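Local coordinates for Pre-mRNA splicing helicase-like protein (Chaetomium thermophilum, PDB 4RVQ) that forms a noncanonical PWI domain of the spliceosomal helicase Brr2 and probably mediates protein or RNA contacts during pre-mRNA splicing, at residues Y13-L24 / K91-R100; K41-G51 / I66-D75. All coordinates share one frame; numbering follows the deposited sequence. Where two conformers were deposited one is given.

Contact 1. Residues Y13-L24 / K91-R100. With EDO (1,2-ethanediol), chain F; EDO (1,2-ethanediol), chain G.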
loop_
_atom_site.group_PDB
_atom_site.type_symbol
_atom_site.label_atom_id
_atom_site.label_comp_id
_atom_site.label_asym_id
_atom_site.label_seq_id
_atom_site.Cartn_x
_atom_site.Cartn_y
_atom_site.Cartn_z
ATOM N N TYR A 13 2.586 10.092 -4.256
ATOM C CA TYR A 13 1.329 9.898 -4.977
ATOM C C TYR A 13 1.384 8.618 -5.812
ATOM O O TYR A 13 2.355 8.403 -6.533
ATOM C CB TYR A 13 0.955 11.112 -5.868
ATOM C CG TYR A 13 -0.401 10.879 -6.469
ATOM C CD1 TYR A 13 -1.542 10.994 -5.708
ATOM C CD2 TYR A 13 -0.543 10.448 -7.791
ATOM C CE1 TYR A 13 -2.788 10.715 -6.243
ATOM C CE2 TYR A 13 -1.766 10.161 -8.304
ATOM C CZ TYR A 13 -2.882 10.276 -7.547
ATOM O OH TYR A 13 -4.112 9.989 -8.101
ATOM N N VAL A 14 0.329 7.822 -5.731
ATOM C CA VAL A 14 0.178 6.623 -6.567
ATOM C C VAL A 14 -1.289 6.523 -6.899
ATOM O O VAL A 14 -2.149 6.526 -6.014
ATOM C CB VAL A 14 0.686 5.347 -5.852
ATOM C CG1 VAL A 14 0.092 5.115 -4.512
ATOM C CG2 VAL A 14 0.483 4.145 -6.754
ATOM N N HIS A 15 -1.592 6.482 -8.185
ATOM C CA HIS A 15 -2.977 6.393 -8.621
ATOM C C HIS A 15 -3.500 4.962 -8.385
ATOM O O HIS A 15 -2.757 3.997 -8.500
ATOM C CB HIS A 15 -3.122 6.758 -10.102
ATOM C CG HIS A 15 -4.538 6.906 -10.525
ATOM N ND1 HIS A 15 -5.288 5.861 -11.027
ATOM C CD2 HIS A 15 -5.336 8.000 -10.539
ATOM C CE1 HIS A 15 -6.494 6.312 -11.318
ATOM N NE2 HIS A 15 -6.548 7.605 -11.027
ATOM N N ALA A 16 -4.793 4.837 -8.106
ATOM C CA ALA A 16 -5.383 3.527 -7.861
ATOM C C ALA A 16 -5.062 2.526 -8.987
ATOM O O ALA A 16 -4.848 1.347 -8.719
ATOM C CB ALA A 16 -6.883 3.652 -7.688
ATOM N N ARG A 17 -5.076 2.962 -10.240
ATOM C CA ARG A 17 -4.844 2.021 -11.345
ATOM C C ARG A 17 -3.427 1.462 -11.357
ATOM O O ARG A 17 -3.177 0.460 -12.042
ATOM C CB ARG A 17 -5.167 2.668 -12.686
ATOM C CG ARG A 17 -4.178 3.697 -13.172
ATOM C CD ARG A 17 -4.728 4.413 -14.420
ATOM N NE ARG A 17 -4.590 3.587 -15.598
ATOM C CZ ARG A 17 -5.117 3.799 -16.800
ATOM N NH1 ARG A 17 -5.936 4.827 -17.091
ATOM N NH2 ARG A 17 -4.822 2.900 -17.717
ATOM N N GLU A 18 -2.512 2.092 -10.634
ATOM C CA GLU A 18 -1.131 1.628 -10.587
ATOM C C GLU A 18 -0.975 0.425 -9.669
ATOM O O GLU A 18 0.007 -0.294 -9.784
ATOM C CB GLU A 18 -0.193 2.742 -10.140
ATOM C CG GLU A 18 -0.211 3.932 -11.049
ATOM C CD GLU A 18 0.841 4.932 -10.664
ATOM O OE1 GLU A 18 2.048 4.611 -10.838
ATOM O OE2 GLU A 18 0.503 6.045 -10.161
ATOM N N ILE A 19 -1.874 0.235 -8.723
ATOM C CA ILE A 19 -1.691 -0.771 -7.681
ATOM C C ILE A 19 -2.224 -2.118 -8.134
ATOM O O ILE A 19 -3.331 -2.506 -7.807
ATOM C CB ILE A 19 -2.237 -0.304 -6.324
ATOM C CG1 ILE A 19 -1.560 1.043 -5.942
ATOM C CG2 ILE A 19 -1.960 -1.364 -5.244
ATOM C CD1 ILE A 19 -1.921 1.595 -4.617
ATOM N N ASP A 20 -1.432 -2.785 -8.968
ATOM C CA ASP A 20 -1.696 -4.140 -9.384
ATOM C C ASP A 20 -1.387 -5.087 -8.226
ATOM O O ASP A 20 -0.923 -4.695 -7.132
ATOM C CB ASP A 20 -0.874 -4.480 -10.630
ATOM C CG ASP A 20 0.592 -4.337 -10.374
ATOM O OD1 ASP A 20 1.040 -3.186 -10.346
ATOM O OD2 ASP A 20 1.297 -5.378 -10.158
ATOM N N ALA A 21 -1.628 -6.388 -8.448
ATOM C CA ALA A 21 -1.442 -7.415 -7.440
ATOM C C ALA A 21 -0.026 -7.483 -6.874
ATOM O O ALA A 21 0.138 -7.987 -5.752
ATOM C CB ALA A 21 -1.783 -8.767 -8.050
ATOM N N TYR A 22 0.974 -7.003 -7.621
ATOM C CA TYR A 22 2.370 -7.086 -7.222
ATOM C C TYR A 22 3.001 -5.704 -6.993
ATOM O O TYR A 22 4.209 -5.639 -6.811
ATOM C CB TYR A 22 3.171 -7.853 -8.279
ATOM C CG TYR A 22 2.715 -9.271 -8.456
ATOM C CD1 TYR A 22 3.210 -10.271 -7.664
ATOM C CD2 TYR A 22 1.772 -9.612 -9.415
ATOM C CE1 TYR A 22 2.810 -11.595 -7.830
ATOM C CE2 TYR A 22 1.363 -10.904 -9.615
ATOM C CZ TYR A 22 1.857 -11.897 -8.812
ATOM O OH TYR A 22 1.491 -13.212 -8.953
ATOM N N TRP A 23 2.222 -4.624 -6.978
ATOM C CA TRP A 23 2.810 -3.298 -6.837
ATOM C C TRP A 23 3.634 -3.183 -5.568
ATOM O O TRP A 23 4.762 -2.699 -5.590
ATOM C CB TRP A 23 1.672 -2.262 -6.848
ATOM C CG TRP A 23 2.156 -0.811 -6.707
ATOM C CD1 TRP A 23 2.495 0.035 -7.737
ATOM C CD2 TRP A 23 2.407 -0.094 -5.497
ATOM N NE1 TRP A 23 2.902 1.248 -7.232
ATOM C CE2 TRP A 23 2.877 1.190 -5.858
ATOM C CE3 TRP A 23 2.271 -0.391 -4.148
ATOM C CZ2 TRP A 23 3.190 2.169 -4.915
ATOM C CZ3 TRP A 23 2.597 0.596 -3.202
ATOM C CH2 TRP A 23 3.053 1.839 -3.600
ATOM N N LEU A 24 3.066 -3.620 -4.444
ATOM C CA LEU A 24 3.767 -3.490 -3.169
ATOM C C LEU A 24 5.054 -4.303 -3.188
ATOM O O LEU A 24 6.129 -3.838 -2.774
ATOM C CB LEU A 24 2.863 -3.885 -2.020
ATOM C CG LEU A 24 3.522 -3.875 -0.641
ATOM C CD1 LEU A 24 4.092 -2.502 -0.283
ATOM C CD2 LEU A 24 2.568 -4.363 0.407
ATOM N N LYS A 91 -5.175 2.639 0.278
ATOM C CA LYS A 91 -5.008 2.218 -1.090
ATOM C C LYS A 91 -4.193 0.941 -1.185
ATOM O O LYS A 91 -4.555 0.018 -1.939
ATOM C CB LYS A 91 -4.299 3.285 -1.908
ATOM C CG LYS A 91 -5.155 4.338 -2.533
ATOM C CD LYS A 91 -4.368 5.308 -3.372
ATOM C CE LYS A 91 -5.271 6.124 -4.262
ATOM N NZ LYS A 91 -4.578 7.239 -4.923
ATOM N N VAL A 92 -3.052 0.901 -0.507
ATOM C CA VAL A 92 -2.177 -0.247 -0.648
ATOM C C VAL A 92 -2.873 -1.519 -0.160
ATOM O O VAL A 92 -2.851 -2.552 -0.840
ATOM C CB VAL A 92 -0.857 -0.021 0.097
ATOM C CG1 VAL A 92 0.036 -1.281 0.074
ATOM C CG2 VAL A 92 -0.090 1.116 -0.548
ATOM N N VAL A 93 -3.487 -1.486 1.001
ATOM C CA VAL A 93 -4.090 -2.672 1.576
ATOM C C VAL A 93 -5.269 -3.124 0.709
ATOM O O VAL A 93 -5.378 -4.300 0.328
ATOM C CB VAL A 93 -4.548 -2.397 3.034
ATOM C CG1 VAL A 93 -5.409 -3.494 3.530
ATOM C CG2 VAL A 93 -3.339 -2.194 3.968
ATOM N N TRP A 94 -6.211 -2.219 0.453
ATOM C CA TRP A 94 -7.427 -2.598 -0.213
ATOM C C TRP A 94 -7.244 -2.904 -1.675
ATOM O O TRP A 94 -7.862 -3.841 -2.204
ATOM C CB TRP A 94 -8.519 -1.544 0.011
ATOM C CG TRP A 94 -9.037 -1.591 1.419
ATOM C CD1 TRP A 94 -8.738 -0.764 2.451
ATOM C CD2 TRP A 94 -9.971 -2.526 1.925
ATOM N NE1 TRP A 94 -9.421 -1.123 3.556
ATOM C CE2 TRP A 94 -10.193 -2.213 3.280
ATOM C CE3 TRP A 94 -10.658 -3.601 1.366
ATOM C CZ2 TRP A 94 -11.060 -2.937 4.064
ATOM C CZ3 TRP A 94 -11.527 -4.326 2.155
ATOM C CH2 TRP A 94 -11.706 -4.012 3.498
ATOM N N LEU A 95 -6.483 -2.101 -2.402
ATOM C CA LEU A 95 -6.298 -2.343 -3.807
ATOM C C LEU A 95 -5.443 -3.568 -4.098
ATOM O O LEU A 95 -5.646 -4.220 -5.126
ATOM C CB LEU A 95 -5.767 -1.127 -4.540
ATOM C CG LEU A 95 -6.687 0.090 -4.561
ATOM C CD1 LEU A 95 -5.984 1.296 -5.101
ATOM C CD2 LEU A 95 -7.983 -0.236 -5.286
ATOM N N THR A 96 -4.492 -3.895 -3.221
ATOM C CA THR A 96 -3.754 -5.142 -3.378
ATOM C C THR A 96 -4.732 -6.322 -3.255
ATOM O O THR A 96 -4.717 -7.269 -4.047
ATOM C CB THR A 96 -2.610 -5.252 -2.378
ATOM O OG1 THR A 96 -1.681 -4.187 -2.629
ATOM C CG2 THR A 96 -1.898 -6.566 -2.502
ATOM N N ARG A 97 -5.568 -6.299 -2.217
ATOM C CA ARG A 97 -6.541 -7.338 -2.019
ATOM C C ARG A 97 -7.493 -7.425 -3.215
ATOM O O ARG A 97 -7.781 -8.518 -3.730
ATOM C CB ARG A 97 -7.319 -7.111 -0.724
ATOM C CG ARG A 97 -8.198 -8.279 -0.377
ATOM C CD ARG A 97 -8.998 -8.049 0.920
ATOM N NE ARG A 97 -10.020 -9.076 1.041
ATOM C CZ ARG A 97 -11.139 -8.958 1.740
ATOM N NH1 ARG A 97 -11.338 -7.894 2.473
ATOM N NH2 ARG A 97 -12.058 -9.908 1.696
ATOM N N LEU A 98 -8.013 -6.300 -3.644
ATOM C CA LEU A 98 -8.954 -6.285 -4.765
ATOM C C LEU A 98 -8.304 -6.804 -6.038
ATOM O O LEU A 98 -8.916 -7.590 -6.792
ATOM C CB LEU A 98 -9.557 -4.887 -4.946
ATOM C CG LEU A 98 -10.633 -4.737 -6.023
ATOM C CD1 LEU A 98 -11.796 -5.669 -5.806
ATOM C CD2 LEU A 98 -11.091 -3.295 -6.073
ATOM N N ALA A 99 -7.076 -6.385 -6.306
ATOM C CA ALA A 99 -6.393 -6.826 -7.531
ATOM C C ALA A 99 -6.215 -8.327 -7.561
ATOM O O ALA A 99 -6.092 -8.917 -8.636
ATOM C CB ALA A 99 -5.047 -6.143 -7.675
ATOM N N ARG A 100 -6.119 -8.946 -6.398
ATOM C CA ARG A 100 -5.923 -10.382 -6.255
ATOM C C ARG A 100 -7.235 -11.176 -6.237
ATOM O O ARG A 100 -7.151 -12.419 -6.252
ATOM C CB ARG A 100 -5.066 -10.651 -5.003
ATOM C CG ARG A 100 -3.647 -10.245 -5.242
ATOM C CD ARG A 100 -2.775 -10.172 -3.988
ATOM N NE ARG A 100 -1.349 -10.164 -4.385
ATOM C CZ ARG A 100 -0.717 -11.265 -4.750
ATOM N NH1 ARG A 100 -1.249 -12.455 -4.524
ATOM N NH2 ARG A 100 0.458 -11.201 -5.316
HETATM C C1 EDO F . -8.492 -5.484 3.897
HETATM O O1 EDO F . -9.218 -6.682 4.053
HETATM C C2 EDO F . -8.227 -4.866 5.258
HETATM O O2 EDO F . -7.318 -5.735 5.947
HETATM C C1 EDO G . -7.509 -0.241 7.078
HETATM O O1 EDO G . -8.731 -0.868 6.663
HETATM C C2 EDO G . -6.544 -0.245 5.898
HETATM O O2 EDO G . -5.590 0.813 6.031
HETATM O O HOH W 1 0.276 -4.655 -4.497
#
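With CG turned beside its backbone N (chi1 -87°) and the chain extended beyond, Lys91 reaches along segment 13-24 to Val14, while Arg100, extended from CG to NE, carries its guanidinium to Ala21 at the other end of the contact. Lys91 NZ donates to Val14 O at 2.8 Å, tilted 16° from the carbonyl plane, and also forms a salt bridge with Glu125 of helix 120-127, whose carboxylate accepts from Ala16 N as well. Arg100 grips Ala21 O side-on, through NE at 3.0 Å and NH2 at 3.3 Å, both from the same face of the peptide. NH2 also lies over one face of the Tyr22 ring, 3.5 Å from Tyr22 CE1; the ring and guanidinium planes stand 75° apart in this cation-pi contact. Between these polar ends the packing is largely apolar. Ile19 sets CG2 against Leu95 CB (3.9 Å) and CD1 against Lys91 CB, crossing both side chains at about a right angle, and Leu95 CD1 touches Ala16 CB at 3.6 Å. A water bridges the segments, donating to Asp20 O and Thr96 OG1 and accepting from Leu24 N; Thr96 OG1 in turn donates to Val92 O. The chemistry thus implies that the irregular N-terminal segment is held on helix 89-99 by side chains bonding its backbone carbonyls, with a buried ammonium probably stabilised by Glu125.

Contact 2. Residues K41-G51 / I66-D75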
loop_
_atom_site.group_PDB
_atom_site.type_symbol
_atom_site.label_atom_id
_atom_site.label_comp_id
_atom_site.label_asym_id
_atom_site.label_seq_id
_atom_site.Cartn_x
_atom_site.Cartn_y
_atom_site.Cartn_z
ATOM N N LYS A 41 8.297 -9.746 3.357
ATOM C CA LYS A 41 8.097 -8.373 3.760
ATOM C C LYS A 41 6.791 -7.808 3.193
ATOM O O LYS A 41 6.176 -6.946 3.813
ATOM C CB LYS A 41 9.307 -7.526 3.405
ATOM C CG LYS A 41 10.561 -7.905 4.222
ATOM C CD LYS A 41 11.698 -6.906 4.208
ATOM C CE LYS A 41 12.899 -7.322 4.996
ATOM N NZ LYS A 41 12.660 -7.426 6.470
ATOM N N THR A 42 6.365 -8.275 2.021
ATOM C CA THR A 42 5.095 -7.865 1.449
ATOM C C THR A 42 3.947 -8.329 2.346
ATOM O O THR A 42 3.059 -7.554 2.684
ATOM C CB THR A 42 4.942 -8.404 0.023
ATOM O OG1 THR A 42 6.006 -7.924 -0.796
ATOM C CG2 THR A 42 3.643 -8.016 -0.609
ATOM N N THR A 43 3.962 -9.601 2.706
ATOM C CA THR A 43 2.945 -10.142 3.594
ATOM C C THR A 43 2.885 -9.383 4.919
ATOM O O THR A 43 1.806 -8.991 5.384
ATOM C CB THR A 43 3.217 -11.646 3.847
ATOM O OG1 THR A 43 3.184 -12.321 2.594
ATOM C CG2 THR A 43 2.182 -12.242 4.766
ATOM N N SER A 44 4.060 -9.162 5.493
ATOM C CA SER A 44 4.116 -8.447 6.765
ATOM C C SER A 44 3.660 -6.993 6.633
ATOM O O SER A 44 2.913 -6.483 7.479
ATOM C CB SER A 44 5.511 -8.476 7.335
ATOM O OG SER A 44 5.886 -9.798 7.639
ATOM N N ALA A 45 4.077 -6.334 5.573
ATOM C CA ALA A 45 3.695 -4.942 5.389
ATOM C C ALA A 45 2.193 -4.798 5.239
ATOM O O ALA A 45 1.589 -3.870 5.797
ATOM C CB ALA A 45 4.426 -4.342 4.182
ATOM N N LEU A 46 1.536 -5.695 4.495
ATOM C CA LEU A 46 0.102 -5.592 4.370
ATOM C C LEU A 46 -0.572 -5.761 5.721
ATOM O O LEU A 46 -1.536 -5.048 6.035
ATOM C CB LEU A 46 -0.424 -6.664 3.386
ATOM C CG LEU A 46 -0.046 -6.366 1.940
ATOM C CD1 LEU A 46 -0.242 -7.613 1.088
ATOM C CD2 LEU A 46 -0.849 -5.188 1.375
ATOM N N LYS A 47 -0.117 -6.729 6.524
ATOM C CA LYS A 47 -0.689 -6.915 7.836
ATOM C C LYS A 47 -0.502 -5.677 8.701
ATOM O O LYS A 47 -1.448 -5.203 9.339
ATOM C CB LYS A 47 -0.087 -8.125 8.529
ATOM C CG LYS A 47 -0.772 -8.490 9.831
ATOM C CD LYS A 47 -2.304 -8.666 9.643
ATOM C CE LYS A 47 -3.030 -8.987 10.952
ATOM N NZ LYS A 47 -4.499 -9.125 10.747
ATOM N N ILE A 48 0.723 -5.155 8.724
ATOM C CA ILE A 48 0.990 -3.952 9.497
ATOM C C ILE A 48 0.129 -2.764 9.054
ATOM O O ILE A 48 -0.496 -2.096 9.865
ATOM C CB ILE A 48 2.481 -3.608 9.444
ATOM C CG1 ILE A 48 3.315 -4.674 10.152
ATOM C CG2 ILE A 48 2.729 -2.253 10.079
ATOM C CD1 ILE A 48 4.780 -4.628 9.794
ATOM N N LEU A 49 0.081 -2.521 7.746
ATOM C CA LEU A 49 -0.634 -1.357 7.221
ATOM C C LEU A 49 -2.109 -1.431 7.473
ATOM O O LEU A 49 -2.781 -0.393 7.523
ATOM C CB LEU A 49 -0.404 -1.233 5.722
ATOM C CG LEU A 49 0.994 -0.764 5.297
ATOM C CD1 LEU A 49 1.250 -1.041 3.826
ATOM C CD2 LEU A 49 1.162 0.758 5.620
ATOM N N SER A 50 -2.646 -2.640 7.571
ATOM C CA SER A 50 -4.084 -2.777 7.741
ATOM C C SER A 50 -4.508 -2.329 9.131
ATOM O O SER A 50 -5.685 -2.102 9.360
ATOM C CB SER A 50 -4.507 -4.215 7.526
ATOM O OG SER A 50 -4.110 -4.971 8.636
ATOM N N GLY A 51 -3.551 -2.195 10.043
ATOM C CA GLY A 51 -3.877 -1.790 11.389
ATOM C C GLY A 51 -4.682 -2.815 12.152
ATOM O O GLY A 51 -5.175 -2.537 13.237
ATOM N N ILE A 66 1.870 1.304 13.728
ATOM C CA ILE A 66 2.058 0.962 12.337
ATOM C C ILE A 66 3.442 1.454 11.903
ATOM O O ILE A 66 4.220 0.729 11.288
ATOM C CB ILE A 66 0.923 1.559 11.473
ATOM C CG1 ILE A 66 -0.406 0.853 11.788
ATOM C CG2 ILE A 66 1.290 1.496 10.015
ATOM C CD1 ILE A 66 -1.620 1.471 11.111
ATOM N N GLU A 67 3.753 2.718 12.194
ATOM C CA GLU A 67 5.040 3.253 11.820
ATOM C C GLU A 67 6.199 2.487 12.447
ATOM O O GLU A 67 7.182 2.160 11.785
ATOM C CB GLU A 67 5.158 4.735 12.163
ATOM C CG GLU A 67 6.409 5.323 11.549
ATOM C CD GLU A 67 6.834 6.626 12.164
ATOM O OE1 GLU A 67 7.196 7.555 11.401
ATOM O OE2 GLU A 67 6.831 6.726 13.415
ATOM N N ASN A 68 6.116 2.244 13.758
ATOM C CA ASN A 68 7.192 1.524 14.423
ATOM C C ASN A 68 7.439 0.160 13.782
ATOM O O ASN A 68 8.589 -0.198 13.502
ATOM C CB ASN A 68 6.893 1.374 15.902
ATOM C CG ASN A 68 7.246 2.627 16.703
ATOM O OD1 ASN A 68 7.936 3.548 16.223
ATOM N ND2 ASN A 68 6.765 2.666 17.928
ATOM N N ASP A 69 6.378 -0.582 13.535
ATOM C CA ASP A 69 6.524 -1.907 12.997
ATOM C C ASP A 69 7.057 -1.867 11.572
ATOM O O ASP A 69 7.895 -2.675 11.187
ATOM C CB ASP A 69 5.202 -2.666 13.062
ATOM C CG ASP A 69 4.802 -3.033 14.490
ATOM O OD1 ASP A 69 5.609 -2.846 15.416
ATOM O OD2 ASP A 69 3.651 -3.482 14.666
ATOM N N LEU A 70 6.588 -0.924 10.764
ATOM C CA LEU A 70 7.066 -0.821 9.391
ATOM C C LEU A 70 8.550 -0.392 9.350
ATOM O O LEU A 70 9.326 -0.854 8.501
ATOM C CB LEU A 70 6.135 0.065 8.519
ATOM C CG LEU A 70 6.001 -0.239 7.034
ATOM C CD1 LEU A 70 5.386 -1.601 6.818
ATOM C CD2 LEU A 70 5.182 0.841 6.349
ATOM N N MET A 71 8.934 0.523 10.251
ATOM C CA MET A 71 10.320 0.959 10.227
ATOM C C MET A 71 11.245 -0.229 10.537
ATOM O O MET A 71 12.308 -0.357 9.935
ATOM C CB MET A 71 10.563 2.096 11.219
ATOM C CG MET A 71 9.920 3.411 10.748
ATOM S SD MET A 71 10.247 4.847 11.784
ATOM C CE MET A 71 9.494 4.315 13.353
ATOM N N GLU A 72 10.878 -1.062 11.513
ATOM C CA GLU A 72 11.658 -2.241 11.821
ATOM C C GLU A 72 11.677 -3.233 10.642
ATOM O O GLU A 72 12.714 -3.820 10.355
ATOM C CB GLU A 72 11.096 -2.927 13.050
ATOM C CG GLU A 72 11.904 -4.171 13.440
ATOM C CD GLU A 72 11.445 -4.833 14.722
ATOM O OE1 GLU A 72 11.602 -6.078 14.863
ATOM O OE2 GLU A 72 10.926 -4.130 15.611
ATOM N N LEU A 73 10.548 -3.372 9.950
ATOM C CA LEU A 73 10.468 -4.288 8.828
ATOM C C LEU A 73 11.473 -3.907 7.751
ATOM O O LEU A 73 12.023 -4.774 7.051
ATOM C CB LEU A 73 9.050 -4.281 8.263
ATOM C CG LEU A 73 8.769 -5.284 7.147
ATOM C CD1 LEU A 73 8.838 -6.745 7.713
ATOM C CD2 LEU A 73 7.393 -5.032 6.529
ATOM N N PHE A 74 11.715 -2.609 7.610
ATOM C CA PHE A 74 12.620 -2.053 6.615
ATOM C C PHE A 74 14.007 -1.755 7.226
ATOM O O PHE A 74 14.757 -0.942 6.681
ATOM C CB PHE A 74 11.985 -0.825 5.949
ATOM C CG PHE A 74 10.916 -1.189 4.935
ATOM C CD1 PHE A 74 9.584 -1.361 5.317
ATOM C CD2 PHE A 74 11.248 -1.382 3.597
ATOM C CE1 PHE A 74 8.631 -1.729 4.371
ATOM C CE2 PHE A 74 10.297 -1.730 2.659
ATOM C CZ PHE A 74 9.000 -1.902 3.043
ATOM N N ASP A 75 14.339 -2.419 8.337
ATOM C CA ASP A 75 15.711 -2.354 8.866
ATOM C C ASP A 75 16.175 -0.931 9.201
ATOM O O ASP A 75 17.383 -0.619 9.159
ATOM C CB ASP A 75 16.682 -3.034 7.904
ATOM C CG ASP A 75 16.373 -4.496 7.736
ATOM O OD1 ASP A 75 16.152 -5.178 8.763
ATOM O OD2 ASP A 75 16.358 -4.988 6.588
HETATM O O HOH W 2 15.443 -7.628 7.069
HETATM O O HOH W 3 13.525 -6.672 9.294
#
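Ile48 and Leu73 interlock the two helices as knobs into holes: Ile48 enters a hole made by Ile66, Asp69, Leu70 and Leu73, and Leu73 enters one made by Lys41, Ser44, Ala45 and Ile48. The short axes run nearly antiparallel, at 167°, and approach to 9.2 Å. Close packing is evident at both branches of Ile48, where CG2 lies 3.5 Å from Ile66 O and CD1 meets Asp69 CB at 3.8 Å. Leu73, with CG anti to its N (chi1 -175°), splits its two methyls: CD2 comes within 3.5 Å of Lys41 O, and CD1 rests on Ser44 CB. Ala45 CB meets both Leu70 CD1 and Leu73 CD2. Toward the far end Ile66 CG1 presses on Ile48 O at 3.5 Å, with CD1 over the alpha carbon of Gly51, which leaves the helix with positive phi.

The Lys41 end is looser and hydrated. Here the lysine slides past Leu73 in the opposite direction and bends at its last torsion (chi4 -65°), bringing NZ to Leu73 O at 2.8 Å, in the carbonyl plane. Asp75, the C-prime residue of the Schellman motif that ends helix 63-73, keeps OD2 4.4 Å from Lys41 NZ, beyond a salt bridge. Two waters link them, one between NZ and OD2, the other held weakly by NZ and shared with Asp75 OD1 and Glu72 O. OD2 is also hydrogen-bonded to Tyr32 OH, and the Tyr32 ring makes a cation-pi contact with the lysine.

Around this antiparallel pair, helix 89-99 meets Leu46 and Leu49 on helix 35-50, helix 23-29 touches Thr42, Leu46 and Phe74, and helix 79-87 packs against Glu67 and Met71 of helix 63-73 and against Phe74 just beyond its end.

In the fold
From the N terminus, segment 13-24 leads into helix 23-29, and helix 35-50 is the next helix in the chain. Contact 2 then closes the shorter loop, bringing 66-75 back against 41-51 with 14 intervening residues, six of them not modelled. Contact 1 closes the longer loop when 91-100 returns to 13-24 across 66 residues; contact 2 is therefore nested within it rather than crossing it. Their centres lie about 16 Å apart, yet side chains join them directly: Leu24 CD2 packs on Leu46 CG at 3.6 Å, and Val93 CG2 on Leu49 CB at 3.6 Å. Helix 35-50 thus connects the two contacts within the all-helical PWI domain.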